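Local coordinates for putative aliphatic sulfonates-binding protein (Escherichia coli, PDB 2X26) that probably binds aliphatic sulfonates in the periplasm as the solute-binding component of an ABC-type transport system, at residues 10-22 and 219-231. Residues are numbered along the deposited sequence; the frame is centred on the assembly and turned at random. Where two conformers were deposited one is given.
Sequences QKGSIGMVLAKSH and QREQSIALLAKTM
The first torsion of L226 (chi1 170°) swings CG away from its own backbone N and sends both methyls to helix 14-21, where CD2 lies 3.6 Å from S21 CB and, in the conformer given, 3.9 Å from L18 CG. L227 has CG beside its backbone N and anti to the carbonyl carbon (chi1 -68°), which brings its CD2 within 3.8 Å of V17 CG1 and also against the ends of I14 and L18; the I14 and L18 side chains each cross it at about a right angle. Cutting L226 back to an alanine is likely to open a gap against L18 and the CB of S21. Toward the end of helix 220-231, M231 brings CE 3.9 Å from I14 CD1, while K11 donates from NZ to T230 O at 2.9 Å, almost straight on to the carbonyl. Water bridges flank the apolar centre: one links K11 O to T230 OG1, the other H22 NE2 to S223 OG. Helix 199-218 also packs here, L215 against L18 and T216 against I14. The axes of helices 14-21 and 220-231 approach to 11.0 Å at 101°, a nearly perpendicular packing that joins a late helix to the first strand-to-helix unit of a periplasmic binding protein fold.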
ATOM      1  N   GLN A  10      -4.617   6.734   1.739  1.00  3.37           N
ATOM      2  CA  GLN A  10      -5.824   5.949   1.981  1.00  3.61           C
ATOM      3  C   GLN A  10      -5.971   5.827   3.492  1.00  4.57           C
ATOM      4  O   GLN A  10      -5.027   6.095   4.249  1.00  4.70           O
ATOM      5  CB  GLN A  10      -5.691   4.583   1.346  1.00  4.21           C
ATOM      6  CG  GLN A  10      -5.462   4.664  -0.216  1.00  4.49           C
ATOM      7  CD  GLN A  10      -5.275   3.279  -0.814  1.00  5.48           C
ATOM      8  OE1 GLN A  10      -6.183   2.419  -0.716  1.00  8.81           O
ATOM      9  NE2 GLN A  10      -4.113   3.044  -1.438  1.00  6.30           N
ATOM     10  N   LYS A  11      -7.156   5.489   3.929  1.00  5.47           N
ATOM     11  CA  LYS A  11      -7.369   5.318   5.387  1.00  7.06           C
ATOM     12  C   LYS A  11      -6.356   4.418   6.064  1.00  7.15           C
ATOM     13  O   LYS A  11      -5.995   4.654   7.234  1.00  8.35           O
ATOM     14  CB  LYS A  11      -8.785   4.820   5.636  1.00  7.72           C
ATOM     15  CG  LYS A  11      -9.822   5.843   5.453  1.00  9.42           C
ATOM     16  CD  LYS A  11     -11.162   5.172   5.728  1.00 16.78           C
ATOM     17  CE  LYS A  11     -12.320   6.095   5.414  1.00 21.15           C
ATOM     18  NZ  LYS A  11     -12.266   7.317   6.251  1.00 27.19           N
ATOM     19  N   GLY A  12      -5.904   3.386   5.358  1.00  8.00           N
ATOM     20  CA  GLY A  12      -4.921   2.420   5.871  1.00  7.93           C
ATOM     21  C   GLY A  12      -3.476   2.737   5.584  1.00  8.48           C
ATOM     22  O   GLY A  12      -2.588   1.904   5.898  1.00 10.41           O
ATOM     23  N   SER A  13      -3.198   3.945   5.057  1.00  6.58           N
ATOM     24  CA  SER A  13      -1.818   4.387   4.817  1.00  5.58           C
ATOM     25  C   SER A  13      -1.333   4.936   6.174  1.00  5.48           C
ATOM     26  O   SER A  13      -1.350   6.141   6.393  1.00  4.75           O
ATOM     27  CB  SER A  13      -1.747   5.517   3.780  1.00  6.53           C
ATOM     28  OG  SER A  13      -2.316   5.087   2.539  1.00  7.30           O
ATOM     29  N   ILE A  14      -0.946   4.031   7.088  1.00  4.56           N
ATOM     30  CA  ILE A  14      -0.752   4.423   8.509  1.00  4.50           C
ATOM     31  C   ILE A  14       0.268   5.491   8.718  1.00  4.69           C
ATOM     32  O   ILE A  14      -0.007   6.437   9.445  1.00  4.97           O
ATOM     33  CB  ILE A  14      -0.419   3.184   9.344  1.00  5.24           C
ATOM     34  CG1 ILE A  14      -1.571   2.174   9.242  1.00  4.73           C
ATOM     35  CG2 ILE A  14      -0.098   3.598  10.807  1.00  4.11           C
ATOM     36  CD1 ILE A  14      -3.058   2.764   9.495  1.00  7.76           C
ATOM     37  N   GLY A  15       1.421   5.364   8.051  1.00  4.96           N
ATOM     38  CA  GLY A  15       2.499   6.383   8.174  1.00  5.73           C
ATOM     39  C   GLY A  15       1.949   7.764   7.758  1.00  6.01           C
ATOM     40  O   GLY A  15       2.130   8.783   8.479  1.00  5.87           O
ATOM     41  N   MET A  16       1.274   7.799   6.598  1.00  5.44           N
ATOM     42  CA  MET A  16       0.697   9.038   6.117  1.00  4.28           C
ATOM     43  C   MET A  16      -0.351   9.601   7.077  1.00  4.23           C
ATOM     44  O   MET A  16      -0.301  10.797   7.403  1.00  3.44           O
ATOM     45  CB  MET A  16       0.112   8.866   4.721  1.00  3.93           C
ATOM     46  CG  MET A  16       1.212   8.786   3.678  1.00  5.74           C
ATOM     47  SD  MET A  16       0.406   8.709   2.060  1.00  6.84           S
ATOM     48  CE  MET A  16       1.803   8.943   1.027  1.00  4.00           C
ATOM     49  N   VAL A  17      -1.252   8.759   7.529  1.00  3.42           N
ATOM     50  CA  VAL A  17      -2.396   9.226   8.359  1.00  4.60           C
ATOM     51  C   VAL A  17      -1.879   9.782   9.695  1.00  4.27           C
ATOM     52  O   VAL A  17      -2.331  10.859  10.134  1.00  4.72           O
ATOM     53  CB  VAL A  17      -3.421   8.094   8.567  1.00  4.93           C
ATOM     54  CG1 VAL A  17      -4.474   8.416   9.669  1.00  6.65           C
ATOM     55  CG2 VAL A  17      -4.173   7.840   7.226  1.00  5.60           C
ATOM     56  N   LEU A  18      -0.942   9.067  10.327  1.00  4.15           N
ATOM     57  CA  LEU A  18      -0.362   9.569  11.577  0.50  4.25           C
ATOM     58  C   LEU A  18       0.471  10.828  11.335  1.00  3.99           C
ATOM     59  O   LEU A  18       0.373  11.769  12.105  1.00  3.53           O
ATOM     60  CB  LEU A  18       0.447   8.510  12.326  0.50  4.68           C
ATOM     61  CG  LEU A  18      -0.466   7.800  13.325  0.50  6.22           C
ATOM     62  CD1 LEU A  18      -1.304   6.763  12.621  0.50  2.00           C
ATOM     63  CD2 LEU A  18       0.336   7.195  14.451  0.50  8.04           C
ATOM     64  N   ALA A  19       1.249  10.869  10.240  1.00  3.99           N
ATOM     65  CA  ALA A  19       1.994  12.106   9.935  1.00  4.38           C
ATOM     66  C   ALA A  19       1.046  13.300   9.766  1.00  5.18           C
ATOM     67  O   ALA A  19       1.350  14.422  10.216  1.00  4.88           O
ATOM     68  CB  ALA A  19       2.852  11.946   8.643  1.00  5.09           C
ATOM     69  N   LYS A  20      -0.036  13.074   9.048  1.00  3.97           N
ATOM     70  CA  LYS A  20      -1.033  14.125   8.807  1.00  3.68           C
ATOM     71  C   LYS A  20      -1.655  14.610  10.118  1.00  3.99           C
ATOM     72  O   LYS A  20      -1.688  15.809  10.401  1.00  3.80           O
ATOM     73  CB  LYS A  20      -2.118  13.598   7.835  1.00  3.95           C
ATOM     74  CG  LYS A  20      -3.250  14.601   7.593  1.00  4.22           C
ATOM     75  CD  LYS A  20      -4.422  13.930   6.828  1.00  5.57           C
ATOM     76  CE  LYS A  20      -5.541  14.963   6.541  1.00 10.33           C
ATOM     77  NZ  LYS A  20      -6.324  15.354   7.781  1.00 12.30           N
ATOM     78  N   SER A  21      -2.055  13.661  10.951  1.00  4.54           N
ATOM     79  CA  SER A  21      -2.724  13.984  12.205  0.50  5.48           C
ATOM     80  C   SER A  21      -1.811  14.786  13.120  1.00  5.68           C
ATOM     81  O   SER A  21      -2.263  15.735  13.817  1.00  6.79           O
ATOM     82  CB  SER A  21      -3.144  12.700  12.905  0.50  5.26           C
ATOM     83  OG  SER A  21      -4.210  12.100  12.204  0.50  7.11           O
ATOM     84  N   HIS A  22      -0.523  14.420  13.138  1.00  5.54           N
ATOM     85  CA  HIS A  22       0.439  15.106  13.996  1.00  6.63           C
ATOM     86  C   HIS A  22       1.055  16.336  13.368  1.00  6.21           C
ATOM     87  O   HIS A  22       1.877  17.009  13.975  1.00  7.01           O
ATOM     88  CB  HIS A  22       1.514  14.123  14.486  1.00  7.32           C
ATOM     89  CG  HIS A  22       0.980  13.110  15.443  1.00  9.07           C
ATOM     90  ND1 HIS A  22       1.084  13.268  16.804  1.00 10.40           N
ATOM     91  CD2 HIS A  22       0.341  11.943  15.248  1.00 11.86           C
ATOM     92  CE1 HIS A  22       0.518  12.238  17.412  1.00 13.64           C
ATOM     93  NE2 HIS A  22       0.072  11.407  16.491  1.00 11.02           N
ATOM     94  N   GLN A 219       3.127   5.319  21.063  1.00  8.11           N
ATOM     95  CA  GLN A 219       1.940   6.005  21.569  0.50  8.28           C
ATOM     96  C   GLN A 219       0.721   5.197  21.100  1.00  7.72           C
ATOM     97  O   GLN A 219      -0.179   5.698  20.387  1.00  7.37           O
ATOM     98  CB  GLN A 219       1.881   7.486  21.095  0.50  7.90           C
ATOM     99  CG  GLN A 219       2.755   8.468  21.884  0.50 11.76           C
ATOM    100  CD  GLN A 219       3.006   9.794  21.142  0.50 13.57           C
ATOM    101  OE1 GLN A 219       2.096  10.396  20.593  0.50 13.27           O
ATOM    102  NE2 GLN A 219       4.254  10.232  21.127  0.50 16.66           N
ATOM    103  N   ARG A 220       0.673   3.929  21.505  1.00  6.31           N
ATOM    104  CA  ARG A 220      -0.393   3.028  21.013  1.00  5.67           C
ATOM    105  C   ARG A 220      -1.800   3.491  21.413  1.00  5.81           C
ATOM    106  O   ARG A 220      -2.709   3.475  20.602  1.00  4.76           O
ATOM    107  CB  ARG A 220      -0.120   1.586  21.533  1.00  5.50           C
ATOM    108  CG  ARG A 220      -1.079   0.550  20.929  1.00  6.63           C
ATOM    109  CD  ARG A 220      -0.737  -0.805  21.467  1.00  4.57           C
ATOM    110  NE  ARG A 220      -1.839  -1.753  21.343  1.00  3.52           N
ATOM    111  CZ  ARG A 220      -1.989  -2.574  20.318  1.00  5.77           C
ATOM    112  NH1 ARG A 220      -1.133  -2.513  19.274  1.00  4.33           N
ATOM    113  NH2 ARG A 220      -3.012  -3.414  20.324  1.00  5.01           N
ATOM    114  N   GLU A 221      -1.999   3.901  22.668  1.00  3.63           N
ATOM    115  CA  GLU A 221      -3.325   4.343  23.077  1.00  5.08           C
ATOM    116  C   GLU A 221      -3.851   5.509  22.224  1.00  5.52           C
ATOM    117  O   GLU A 221      -5.004   5.480  21.750  1.00  5.30           O
ATOM    118  CB  GLU A 221      -3.307   4.764  24.559  1.00  4.64           C
ATOM    119  CG  GLU A 221      -4.642   5.206  25.113  1.00  7.71           C
ATOM    120  CD  GLU A 221      -4.551   5.779  26.556  1.00  6.79           C
ATOM    121  OE1 GLU A 221      -3.456   6.178  27.035  1.00  8.86           O
ATOM    122  OE2 GLU A 221      -5.599   5.890  27.226  1.00  8.86           O
ATOM    123  N   GLN A 222      -2.999   6.516  22.048  1.00  5.13           N
ATOM    124  CA  GLN A 222      -3.366   7.716  21.293  1.00  6.22           C
ATOM    125  C   GLN A 222      -3.597   7.342  19.835  1.00  5.90           C
ATOM    126  O   GLN A 222      -4.559   7.828  19.206  1.00  4.43           O
ATOM    127  CB  GLN A 222      -2.259   8.737  21.393  1.00  8.41           C
ATOM    128  CG  GLN A 222      -2.362   9.863  20.402  1.00 12.07           C
ATOM    129  CD  GLN A 222      -1.147  10.778  20.447  1.00 16.82           C
ATOM    130  OE1 GLN A 222      -0.061  10.446  19.924  1.00 18.32           O
ATOM    131  NE2 GLN A 222      -1.317  11.929  21.084  1.00 20.86           N
ATOM    132  N   SER A 223      -2.740   6.468  19.308  1.00  3.96           N
ATOM    133  CA  SER A 223      -2.832   6.120  17.880  1.00  4.05           C
ATOM    134  C   SER A 223      -4.116   5.266  17.618  1.00  4.64           C
ATOM    135  O   SER A 223      -4.808   5.402  16.593  1.00  5.04           O
ATOM    136  CB  SER A 223      -1.573   5.375  17.441  1.00  4.35           C
ATOM    137  OG  SER A 223      -0.401   6.168  17.559  1.00  6.75           O
ATOM    138  N   ILE A 224      -4.486   4.430  18.586  1.00  3.63           N
ATOM    139  CA  ILE A 224      -5.701   3.631  18.418  1.00  5.64           C
ATOM    140  C   ILE A 224      -6.926   4.549  18.395  1.00  6.38           C
ATOM    141  O   ILE A 224      -7.835   4.372  17.550  1.00  6.99           O
ATOM    142  CB  ILE A 224      -5.825   2.540  19.535  1.00  5.29           C
ATOM    143  CG1 ILE A 224      -4.867   1.391  19.204  1.00  4.47           C
ATOM    144  CG2 ILE A 224      -7.326   2.110  19.687  1.00  6.21           C
ATOM    145  CD1 ILE A 224      -4.725   0.375  20.404  1.00  4.61           C
ATOM    146  N   ALA A 225      -6.939   5.544  19.268  1.00  6.41           N
ATOM    147  CA  ALA A 225      -8.043   6.482  19.304  1.00  7.45           C
ATOM    148  C   ALA A 225      -8.146   7.258  17.977  1.00  9.03           C
ATOM    149  O   ALA A 225      -9.245   7.399  17.389  1.00  9.52           O
ATOM    150  CB  ALA A 225      -7.864   7.436  20.481  1.00  9.39           C
ATOM    151  N   LEU A 226      -6.992   7.700  17.466  1.00  7.17           N
ATOM    152  CA  LEU A 226      -6.941   8.416  16.188  1.00  9.33           C
ATOM    153  C   LEU A 226      -7.497   7.585  15.047  1.00  8.97           C
ATOM    154  O   LEU A 226      -8.389   8.031  14.325  1.00 10.90           O
ATOM    155  CB  LEU A 226      -5.518   8.854  15.887  1.00  7.40           C
ATOM    156  CG  LEU A 226      -5.394   9.370  14.468  1.00 13.85           C
ATOM    157  CD1 LEU A 226      -6.053  10.746  14.368  1.00 17.10           C
ATOM    158  CD2 LEU A 226      -3.930   9.384  14.086  1.00 15.78           C
ATOM    159  N   LEU A 227      -7.002   6.357  14.891  1.00  8.96           N
ATOM    160  CA  LEU A 227      -7.359   5.521  13.748  1.00  8.39           C
ATOM    161  C   LEU A 227      -8.792   4.977  13.907  1.00  8.77           C
ATOM    162  O   LEU A 227      -9.492   4.775  12.910  1.00  8.38           O
ATOM    163  CB  LEU A 227      -6.325   4.380  13.632  1.00  8.00           C
ATOM    164  CG  LEU A 227      -4.903   4.775  13.235  1.00  8.01           C
ATOM    165  CD1 LEU A 227      -3.962   3.559  13.389  1.00  7.20           C
ATOM    166  CD2 LEU A 227      -4.858   5.321  11.766  1.00  7.70           C
ATOM    167  N   ALA A 228      -9.285   4.812  15.152  1.00  8.26           N
ATOM    168  CA  ALA A 228     -10.675   4.412  15.324  1.00  8.30           C
ATOM    169  C   ALA A 228     -11.540   5.523  14.731  1.00  8.51           C
ATOM    170  O   ALA A 228     -12.528   5.235  14.064  1.00  8.41           O
ATOM    171  CB  ALA A 228     -11.010   4.168  16.815  1.00  8.39           C
ATOM    172  N   LYS A 229     -11.164   6.780  14.972  1.00  8.87           N
ATOM    173  CA  LYS A 229     -11.922   7.923  14.469  1.00 10.50           C
ATOM    174  C   LYS A 229     -11.861   8.022  12.941  1.00 10.97           C
ATOM    175  O   LYS A 229     -12.894   8.144  12.292  1.00 11.22           O
ATOM    176  CB  LYS A 229     -11.355   9.212  15.076  1.00 11.76           C
ATOM    177  CG  LYS A 229     -12.116  10.458  14.669  1.00 15.07           C
ATOM    178  CD  LYS A 229     -11.656  11.688  15.507  1.00 19.63           C
ATOM    179  CE  LYS A 229     -11.503  11.350  17.005  1.00 23.74           C
ATOM    180  NZ  LYS A 229     -11.411  12.606  17.838  1.00 26.73           N
ATOM    181  N   THR A 230     -10.647   7.973  12.400  1.00 11.27           N
ATOM    182  CA  THR A 230     -10.393   8.207  10.939  1.00 12.73           C
ATOM    183  C   THR A 230     -10.926   7.034  10.114  1.00 12.45           C
ATOM    184  O   THR A 230     -11.533   7.213   9.030  1.00 12.46           O
ATOM    185  CB  THR A 230      -8.886   8.495  10.637  1.00 12.13           C
ATOM    186  OG1 THR A 230      -8.076   7.384  11.054  1.00 13.29           O
ATOM    187  CG2 THR A 230      -8.376   9.802  11.302  1.00 15.18           C
ATOM    188  N   MET A 231     -10.797   5.821  10.633  1.00 12.35           N
ATOM    189  CA  MET A 231     -11.326   4.681   9.919  1.00 13.47           C
ATOM    190  C   MET A 231     -12.785   4.449  10.168  1.00 13.86           C
ATOM    191  O   MET A 231     -13.412   3.722   9.410  1.00 14.61           O
ATOM    192  CB  MET A 231     -10.559   3.390  10.260  1.00 13.34           C
ATOM    193  CG  MET A 231      -9.147   3.471   9.772  1.00 13.86           C
ATOM    194  SD  MET A 231      -8.426   1.815   9.924  1.00 20.48           S
ATOM    195  CE  MET A 231      -6.843   2.029   9.200  1.00 23.54           C
TER
HETATM  196  O   HOH W   1      -7.531   6.551   8.575  1.00 10.43           O
HETATM  197  O   HOH W   2      -0.529   8.910  17.760  1.00 12.59           O